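Local coordinates for protein urocanate hydratase (Paenibacillus sp. Soil724D2, PDB 7NED) that probably catalyses the hydration of thiourocanate in bacterial ergothioneine catabolism, with NAD+ as its cofactor, and also binds urocanate, at residues F344-G358 against L396-R408. Numbering follows the deposited sequence.
Sequences FARAIGPFRWVALSG and LPARIGWFGHGDR. With URO ((2E)-3-(1H-imidazol-4-yl)acrylic acid), chain B.
R408 lies along one face of the F351 ring, and its side chain meets first the ring, then backbone carbonyls. CB rests near F351 CE2 and CZ; CG packs over the face, 3.8 Å from the ring centroid; CD continues across to F351 CD1, at 3.6 Å. The extended aliphatic part thus lies over the ring as an apolar surface before the charge begins. NE then donates to F403 O (3.0 Å, 161°), which also accepts from G349 N at 3.1 Å; the two donors reach this oxygen from opposite faces of its carbonyl plane. At the tip, NH2 makes a weak bond to A347 O and a salt bridge to D436 in strand 428-441, which answers the buried charge. W402 turns one indole face to the backbone at G349 and P350, the centre of an inverse gamma turn: P350 CA sits 3.6 Å from the five-membered ring's centroid, a CH-pi contact suited to a proline's polarised C-H. Beyond it, strands 351-355 and 398-400 pair antiparallel, W353 N and R399 N each donating to the other's carbonyl; R399 O sits over the centre of the W353 indole, and R399 CG reaches W353 CZ2 (3.4 Å). R352, on the face shared with I400, bends at chi3 (58°), which turns its guanidinium edge to the urocanate carboxylate: NH1 donates to OAB and NH2 to OAA (2.6 Å), two N-H donors and a positive charge matching two oxygens. This bidentate pair, presented from strand 351-355 beside the outermost strand 398-400 of the mixed sheet, forms the anion-binding end of the urocanate pocket, where T123 also bonds the ligand and the urocanase C-terminal domain supplies R352.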
ATOM      1  N   PHE A 344      21.139   3.609  -7.216  1.00 16.03           N
ATOM      2  CA  PHE A 344      20.002   2.934  -6.611  1.00 18.05           C
ATOM      3  C   PHE A 344      20.204   1.423  -6.584  1.00 18.91           C
ATOM      4  O   PHE A 344      19.774   0.752  -5.636  1.00 18.13           O
ATOM      5  CB  PHE A 344      18.716   3.280  -7.376  1.00 16.23           C
ATOM      6  CG  PHE A 344      18.384   4.758  -7.378  1.00 16.84           C
ATOM      7  CD1 PHE A 344      18.677   5.552  -6.283  1.00 18.45           C
ATOM      8  CD2 PHE A 344      17.760   5.340  -8.470  1.00 19.58           C
ATOM      9  CE1 PHE A 344      18.347   6.907  -6.276  1.00 15.45           C
ATOM     10  CE2 PHE A 344      17.421   6.693  -8.463  1.00 17.35           C
ATOM     11  CZ  PHE A 344      17.743   7.474  -7.364  1.00 17.79           C
ATOM     12  N   ALA A 345      20.879   0.875  -7.595  1.00 16.93           N
ATOM     13  CA  ALA A 345      21.059  -0.563  -7.685  1.00 18.80           C
ATOM     14  C   ALA A 345      21.916  -1.108  -6.551  1.00 17.55           C
ATOM     15  O   ALA A 345      21.823  -2.305  -6.241  1.00 18.14           O
ATOM     16  CB  ALA A 345      21.654  -0.925  -9.041  1.00 20.29           C
ATOM     17  N   ARG A 346      22.688  -0.261  -5.883  1.00 16.62           N
ATOM     18  CA  ARG A 346      23.417  -0.650  -4.682  1.00 15.75           C
ATOM     19  C   ARG A 346      22.810  -0.038  -3.441  1.00 16.12           C
ATOM     20  O   ARG A 346      23.445  -0.043  -2.373  1.00 17.31           O
ATOM     21  CB  ARG A 346      24.901  -0.255  -4.790  1.00 17.41           C
ATOM     22  CG  ARG A 346      25.649  -0.881  -5.950  1.00 19.90           C
ATOM     23  CD  ARG A 346      27.188  -0.660  -5.856  1.00 20.95           C
ATOM     24  NE  ARG A 346      27.848  -1.247  -7.034  1.00 23.56           N
ATOM     25  CZ  ARG A 346      28.448  -2.439  -7.064  1.00 24.93           C
ATOM     26  NH1 ARG A 346      28.536  -3.184  -5.971  1.00 18.19           N
ATOM     27  NH2 ARG A 346      28.985  -2.879  -8.197  1.00 26.26           N
ATOM     28  N   ALA A 347      21.604   0.518  -3.568  1.00 17.09           N
ATOM     29  CA  ALA A 347      20.907   1.192  -2.473  1.00 17.75           C
ATOM     30  C   ALA A 347      21.719   2.368  -1.945  1.00 17.18           C
ATOM     31  O   ALA A 347      21.594   2.740  -0.779  1.00 15.42           O
ATOM     32  CB  ALA A 347      20.556   0.221  -1.333  1.00 12.98           C
ATOM     33  N   ILE A 348      22.565   2.956  -2.792  1.00 16.08           N
ATOM     34  CA  ILE A 348      23.109   4.273  -2.466  1.00 14.98           C
ATOM     35  C   ILE A 348      22.006   5.299  -2.684  1.00 16.20           C
ATOM     36  O   ILE A 348      21.381   5.349  -3.755  1.00 16.44           O
ATOM     37  CB  ILE A 348      24.346   4.572  -3.323  1.00 16.41           C
ATOM     38  CG1 ILE A 348      25.393   3.467  -3.133  1.00 17.53           C
ATOM     39  CG2 ILE A 348      24.940   5.958  -2.940  1.00 15.91           C
ATOM     40  CD1 ILE A 348      26.426   3.347  -4.262  1.00 18.71           C
ATOM     41  N   GLY A 349      21.720   6.100  -1.665  1.00 15.98           N
ATOM     42  CA  GLY A 349      20.571   6.965  -1.775  1.00 16.87           C
ATOM     43  C   GLY A 349      20.592   8.137  -0.830  1.00 17.13           C
ATOM     44  O   GLY A 349      21.538   8.313  -0.065  1.00 16.86           O
ATOM     45  N   PRO A 350      19.523   8.954  -0.860  1.00 16.57           N
ATOM     46  CA  PRO A 350      19.536  10.292  -0.221  1.00 14.85           C
ATOM     47  C   PRO A 350      19.371  10.282   1.293  1.00 18.32           C
ATOM     48  O   PRO A 350      18.449  10.874   1.859  1.00 16.10           O
ATOM     49  CB  PRO A 350      18.384  11.009  -0.941  1.00 15.20           C
ATOM     50  CG  PRO A 350      17.481   9.887  -1.446  1.00 16.13           C
ATOM     51  CD  PRO A 350      18.455   8.840  -1.871  1.00 15.41           C
ATOM     52  N   PHE A 351      20.353   9.690   1.966  1.00 15.47           N
ATOM     53  CA  PHE A 351      20.341   9.602   3.419  1.00 15.89           C
ATOM     54  C   PHE A 351      20.633  10.978   4.017  1.00 15.43           C
ATOM     55  O   PHE A 351      21.366  11.772   3.434  1.00 16.75           O
ATOM     56  CB  PHE A 351      21.337   8.500   3.815  1.00 13.97           C
ATOM     57  CG  PHE A 351      21.371   8.179   5.269  1.00 18.30           C
ATOM     58  CD1 PHE A 351      20.239   7.524   5.810  1.00 14.70           C
ATOM     59  CD2 PHE A 351      22.570   8.015   5.925  1.00 16.99           C
ATOM     60  CE1 PHE A 351      20.205   7.081   7.114  1.00 17.79           C
ATOM     61  CE2 PHE A 351      22.578   7.506   7.227  1.00 16.45           C
ATOM     62  CZ  PHE A 351      21.385   7.023   7.829  1.00 18.05           C
ATOM     63  N   ARG A 352      19.988  11.303   5.127  1.00 15.57           N
ATOM     64  CA  ARG A 352      20.102  12.652   5.680  1.00 16.80           C
ATOM     65  C   ARG A 352      19.983  12.567   7.192  1.00 14.03           C
ATOM     66  O   ARG A 352      19.475  11.588   7.737  1.00 16.30           O
ATOM     67  CB  ARG A 352      19.022  13.570   5.091  1.00 16.30           C
ATOM     68  CG  ARG A 352      17.597  12.999   5.373  1.00 16.95           C
ATOM     69  CD  ARG A 352      16.486  13.706   4.602  1.00 17.84           C
ATOM     70  NE  ARG A 352      16.650  13.672   3.138  1.00 18.01           N
ATOM     71  CZ  ARG A 352      15.778  14.214   2.290  1.00 18.17           C
ATOM     72  NH1 ARG A 352      14.665  14.792   2.751  1.00 17.71           N
ATOM     73  NH2 ARG A 352      16.020  14.213   0.984  1.00 16.69           N
ATOM     74  N   TRP A 353      20.432  13.610   7.879  1.00 14.62           N
ATOM     75  CA  TRP A 353      20.328  13.617   9.327  1.00 14.61           C
ATOM     76  C   TRP A 353      20.149  15.045   9.803  1.00 15.42           C
ATOM     77  O   TRP A 353      20.495  15.990   9.107  1.00 15.04           O
ATOM     78  CB  TRP A 353      21.549  12.956   9.980  1.00 14.96           C
ATOM     79  CG  TRP A 353      22.861  13.377   9.409  1.00 17.42           C
ATOM     80  CD1 TRP A 353      23.715  14.306   9.934  1.00 13.62           C
ATOM     81  CD2 TRP A 353      23.507  12.849   8.242  1.00 16.91           C
ATOM     82  NE1 TRP A 353      24.844  14.379   9.173  1.00 15.35           N
ATOM     83  CE2 TRP A 353      24.736  13.519   8.115  1.00 15.15           C
ATOM     84  CE3 TRP A 353      23.154  11.881   7.283  1.00 16.20           C
ATOM     85  CZ2 TRP A 353      25.622  13.275   7.071  1.00 14.97           C
ATOM     86  CZ3 TRP A 353      24.044  11.628   6.233  1.00 13.59           C
ATOM     87  CH2 TRP A 353      25.264  12.318   6.140  1.00 16.77           C
ATOM     88  N   VAL A 354      19.545  15.192  10.973  1.00 14.63           N
ATOM     89  CA  VAL A 354      19.176  16.500  11.500  1.00 16.68           C
ATOM     90  C   VAL A 354      19.686  16.631  12.923  1.00 19.02           C
ATOM     91  O   VAL A 354      19.462  15.738  13.745  1.00 16.27           O
ATOM     92  CB  VAL A 354      17.654  16.698  11.457  1.00 16.99           C
ATOM     93  CG1 VAL A 354      17.236  18.033  12.129  1.00 18.53           C
ATOM     94  CG2 VAL A 354      17.180  16.658   9.995  1.00 15.28           C
ATOM     95  N   ALA A 355      20.333  17.762  13.224  1.00 14.87           N
ATOM     96  CA  ALA A 355      20.817  18.021  14.582  1.00 17.29           C
ATOM     97  C   ALA A 355      19.654  18.587  15.394  1.00 18.72           C
ATOM     98  O   ALA A 355      19.366  19.779  15.334  1.00 17.57           O
ATOM     99  CB  ALA A 355      21.991  18.995  14.549  1.00 16.93           C
ATOM    100  N   LEU A 356      18.963  17.727  16.141  1.00 17.71           N
ATOM    101  CA  LEU A 356      17.788  18.165  16.891  1.00 16.87           C
ATOM    102  C   LEU A 356      18.127  19.191  17.969  1.00 19.69           C
ATOM    103  O   LEU A 356      17.239  19.946  18.405  1.00 20.49           O
ATOM    104  CB  LEU A 356      17.119  16.950  17.516  1.00 15.26           C
ATOM    105  CG  LEU A 356      16.647  15.954  16.452  1.00 16.03           C
ATOM    106  CD1 LEU A 356      16.515  14.535  17.033  1.00 16.45           C
ATOM    107  CD2 LEU A 356      15.331  16.399  15.835  1.00 14.94           C
ATOM    108  N   SER A 357      19.383  19.231  18.420  1.00 18.76           N
ATOM    109  CA  SER A 357      19.752  20.272  19.384  1.00 22.82           C
ATOM    110  C   SER A 357      19.615  21.668  18.790  1.00 23.35           C
ATOM    111  O   SER A 357      19.458  22.645  19.538  1.00 22.65           O
ATOM    112  CB  SER A 357      21.177  20.050  19.879  1.00 22.74           C
ATOM    113  OG  SER A 357      22.139  20.286  18.849  1.00 22.70           O
ATOM    114  N   GLY A 358      19.646  21.777  17.469  1.00 20.81           N
ATOM    115  CA  GLY A 358      19.719  23.053  16.796  1.00 19.30           C
ATOM    116  C   GLY A 358      21.121  23.579  16.607  1.00 21.45           C
ATOM    117  O   GLY A 358      21.271  24.669  16.041  1.00 23.12           O
ATOM    118  N   LEU A 396      16.494  23.612  11.286  1.00 18.14           N
ATOM    119  CA  LEU A 396      17.466  22.886  12.077  1.00 18.07           C
ATOM    120  C   LEU A 396      18.675  22.540  11.215  1.00 18.31           C
ATOM    121  O   LEU A 396      18.506  22.159  10.057  1.00 15.69           O
ATOM    122  CB  LEU A 396      16.851  21.594  12.629  1.00 14.65           C
ATOM    123  CG  LEU A 396      15.763  21.804  13.672  1.00 14.32           C
ATOM    124  CD1 LEU A 396      15.191  20.462  14.092  1.00 16.91           C
ATOM    125  CD2 LEU A 396      16.379  22.534  14.880  1.00 20.34           C
ATOM    126  N   PRO A 397      19.899  22.685  11.730  1.00 18.01           N
ATOM    127  CA  PRO A 397      21.068  22.224  10.964  1.00 14.55           C
ATOM    128  C   PRO A 397      20.874  20.784  10.527  1.00 19.85           C
ATOM    129  O   PRO A 397      20.450  19.943  11.320  1.00 14.98           O
ATOM    130  CB  PRO A 397      22.225  22.362  11.961  1.00 17.74           C
ATOM    131  CG  PRO A 397      21.742  23.468  12.923  1.00 21.06           C
ATOM    132  CD  PRO A 397      20.270  23.230  13.057  1.00 16.01           C
ATOM    133  N   ALA A 398      21.191  20.500   9.260  1.00 16.55           N
ATOM    134  CA  ALA A 398      20.983  19.165   8.703  1.00 14.90           C
ATOM    135  C   ALA A 398      22.023  18.923   7.615  1.00 18.26           C
ATOM    136  O   ALA A 398      22.646  19.862   7.108  1.00 16.34           O
ATOM    137  CB  ALA A 398      19.564  19.017   8.133  1.00 14.57           C
ATOM    138  N   ARG A 399      22.148  17.659   7.205  1.00 16.37           N
ATOM    139  CA  ARG A 399      23.099  17.293   6.170  1.00 14.61           C
ATOM    140  C   ARG A 399      22.498  16.216   5.286  1.00 17.02           C
ATOM    141  O   ARG A 399      21.830  15.303   5.790  1.00 16.01           O
ATOM    142  CB  ARG A 399      24.427  16.803   6.782  1.00 14.52           C
ATOM    143  CG  ARG A 399      25.498  16.367   5.762  1.00 15.87           C
ATOM    144  CD  ARG A 399      26.025  17.547   4.894  1.00 15.17           C
ATOM    145  NE  ARG A 399      26.825  18.503   5.655  1.00 14.60           N
ATOM    146  CZ  ARG A 399      26.625  19.818   5.693  1.00 17.05           C
ATOM    147  NH1 ARG A 399      25.621  20.400   5.024  1.00 18.11           N
ATOM    148  NH2 ARG A 399      27.407  20.548   6.467  1.00 17.67           N
ATOM    149  N   ILE A 400      22.710  16.362   3.965  1.00 17.41           N
ATOM    150  CA  ILE A 400      22.417  15.321   2.982  1.00 16.62           C
ATOM    151  C   ILE A 400      23.713  14.590   2.671  1.00 19.37           C
ATOM    152  O   ILE A 400      24.787  15.214   2.540  1.00 17.23           O
ATOM    153  CB  ILE A 400      21.788  15.900   1.701  1.00 17.61           C
ATOM    154  CG1 ILE A 400      21.373  14.772   0.737  1.00 15.23           C
ATOM    155  CG2 ILE A 400      22.733  16.837   1.027  1.00 15.68           C
ATOM    156  CD1 ILE A 400      20.114  13.939   1.307  1.00 14.92           C
ATOM    157  N   GLY A 401      23.639  13.257   2.564  1.00 15.75           N
ATOM    158  CA  GLY A 401      24.860  12.546   2.227  1.00 16.96           C
ATOM    159  C   GLY A 401      24.524  11.169   1.700  1.00 19.66           C
ATOM    160  O   GLY A 401      24.028  10.324   2.448  1.00 18.41           O
ATOM    161  N   TRP A 402      24.729  10.948   0.406  1.00 18.80           N
ATOM    162  CA  TRP A 402      24.300   9.698  -0.211  1.00 16.75           C
ATOM    163  C   TRP A 402      25.237   8.584   0.209  1.00 15.92           C
ATOM    164  O   TRP A 402      26.451   8.648  -0.031  1.00 20.35           O
ATOM    165  CB  TRP A 402      24.268   9.825  -1.734  1.00 16.46           C
ATOM    166  CG  TRP A 402      23.085  10.568  -2.223  1.00 18.10           C
ATOM    167  CD1 TRP A 402      22.617  11.760  -1.756  1.00 15.64           C
ATOM    168  CD2 TRP A 402      22.213  10.177  -3.293  1.00 16.66           C
ATOM    169  NE1 TRP A 402      21.500  12.137  -2.469  1.00 16.52           N
ATOM    170  CE2 TRP A 402      21.224  11.172  -3.409  1.00 14.96           C
ATOM    171  CE3 TRP A 402      22.171   9.075  -4.158  1.00 17.62           C
ATOM    172  CZ2 TRP A 402      20.171  11.100  -4.362  1.00 16.26           C
ATOM    173  CZ3 TRP A 402      21.120   8.990  -5.090  1.00 16.81           C
ATOM    174  CH2 TRP A 402      20.142  10.005  -5.188  1.00 18.31           C
ATOM    175  N   PHE A 403      24.660   7.555   0.821  1.00 18.24           N
ATOM    176  CA  PHE A 403      25.384   6.415   1.322  1.00 16.10           C
ATOM    177  C   PHE A 403      24.635   5.160   0.888  1.00 17.45           C
ATOM    178  O   PHE A 403      23.407   5.175   0.728  1.00 16.51           O
ATOM    179  CB  PHE A 403      25.486   6.457   2.862  1.00 14.90           C
ATOM    180  CG  PHE A 403      26.600   7.334   3.381  1.00 16.53           C
ATOM    181  CD1 PHE A 403      27.915   6.941   3.248  1.00 19.25           C
ATOM    182  CD2 PHE A 403      26.328   8.513   4.063  1.00 19.38           C
ATOM    183  CE1 PHE A 403      28.970   7.707   3.754  1.00 19.77           C
ATOM    184  CE2 PHE A 403      27.387   9.284   4.574  1.00 18.58           C
ATOM    185  CZ  PHE A 403      28.699   8.863   4.422  1.00 21.08           C
ATOM    186  N   GLY A 404      25.365   4.051   0.748  1.00 16.99           N
ATOM    187  CA  GLY A 404      24.756   2.787   0.405  1.00 15.46           C
ATOM    188  C   GLY A 404      24.699   1.788   1.551  1.00 18.01           C
ATOM    189  O   GLY A 404      24.778   2.130   2.742  1.00 15.49           O
ATOM    190  N   HIS A 405      24.575   0.513   1.179  1.00 16.52           N
ATOM    191  CA  HIS A 405      24.306  -0.533   2.157  1.00 15.61           C
ATOM    192  C   HIS A 405      25.500  -0.720   3.083  1.00 19.14           C
ATOM    193  O   HIS A 405      26.635  -0.892   2.629  1.00 21.40           O
ATOM    194  CB  HIS A 405      23.986  -1.848   1.440  1.00 14.49           C
ATOM    195  CG  HIS A 405      23.677  -2.971   2.375  1.00 20.79           C
ATOM    196  ND1 HIS A 405      22.469  -3.082   3.030  1.00 20.30           N
ATOM    197  CD2 HIS A 405      24.432  -4.011   2.801  1.00 22.16           C
ATOM    198  CE1 HIS A 405      22.488  -4.147   3.810  1.00 19.76           C
ATOM    199  NE2 HIS A 405      23.664  -4.737   3.680  1.00 20.09           N
ATOM    200  N   GLY A 406      25.236  -0.732   4.380  1.00 17.96           N
ATOM    201  CA  GLY A 406      26.259  -0.911   5.380  1.00 21.43           C
ATOM    202  C   GLY A 406      26.864   0.417   5.787  1.00 19.53           C
ATOM    203  O   GLY A 406      27.091   0.648   6.974  1.00 21.09           O
ATOM    204  N   ASP A 407      27.104   1.305   4.826  1.00 17.75           N
ATOM    205  CA  ASP A 407      27.611   2.641   5.159  1.00 19.97           C
ATOM    206  C   ASP A 407      26.589   3.450   5.954  1.00 20.14           C
ATOM    207  O   ASP A 407      26.953   4.118   6.937  1.00 19.26           O
ATOM    208  CB  ASP A 407      28.005   3.387   3.887  1.00 18.79           C
ATOM    209  CG  ASP A 407      29.314   2.906   3.314  1.00 23.02           C
ATOM    210  OD1 ASP A 407      30.005   2.114   3.983  1.00 24.97           O
ATOM    211  OD2 ASP A 407      29.647   3.300   2.184  1.00 27.17           O
ATOM    212  N   ARG A 408      25.302   3.399   5.569  1.00 16.27           N
ATOM    213  CA  ARG A 408      24.300   4.101   6.373  1.00 16.45           C
ATOM    214  C   ARG A 408      24.371   3.628   7.808  1.00 17.79           C
ATOM    215  O   ARG A 408      24.351   4.431   8.751  1.00 17.68           O
ATOM    216  CB  ARG A 408      22.875   3.901   5.818  1.00 16.35           C
ATOM    217  CG  ARG A 408      22.666   4.561   4.499  1.00 16.53           C
ATOM    218  CD  ARG A 408      21.220   4.571   4.054  1.00 15.29           C
ATOM    219  NE  ARG A 408      21.163   4.630   2.594  1.00 16.86           N
ATOM    220  CZ  ARG A 408      20.033   4.647   1.908  1.00 16.97           C
ATOM    221  NH1 ARG A 408      18.877   4.627   2.573  1.00 17.94           N
ATOM    222  NH2 ARG A 408      20.047   4.648   0.580  1.00 17.32           N
TER
HETATM  223  OAA URO B 701      14.233  15.643  -0.293  0.69 21.59           O
HETATM  224  CAI URO B 701      12.987  15.799   0.051  0.69 14.42           C
HETATM  225  OAB URO B 701      12.655  16.107   1.126  0.69 14.11           O
HETATM  226  CAC URO B 701      11.927  15.543  -0.938  0.69 25.17           C
HETATM  227  CAD URO B 701      12.244  15.168  -2.150  0.69 26.90           C
HETATM  228  CAJ URO B 701      11.102  14.974  -2.962  0.69 25.48           C
HETATM  229  CAF URO B 701      11.046  14.875  -4.321  0.69 28.08           C
HETATM  230  NAH URO B 701       9.747  14.875  -4.756  0.69 29.29           N
HETATM  231  CAE URO B 701       9.027  14.965  -3.661  0.69 24.87           C
HETATM  232  NAG URO B 701       9.797  15.030  -2.552  0.69 26.80           N
HETATM  233  O   HOH W   1      25.791  -0.087  -1.358  1.00 19.51           O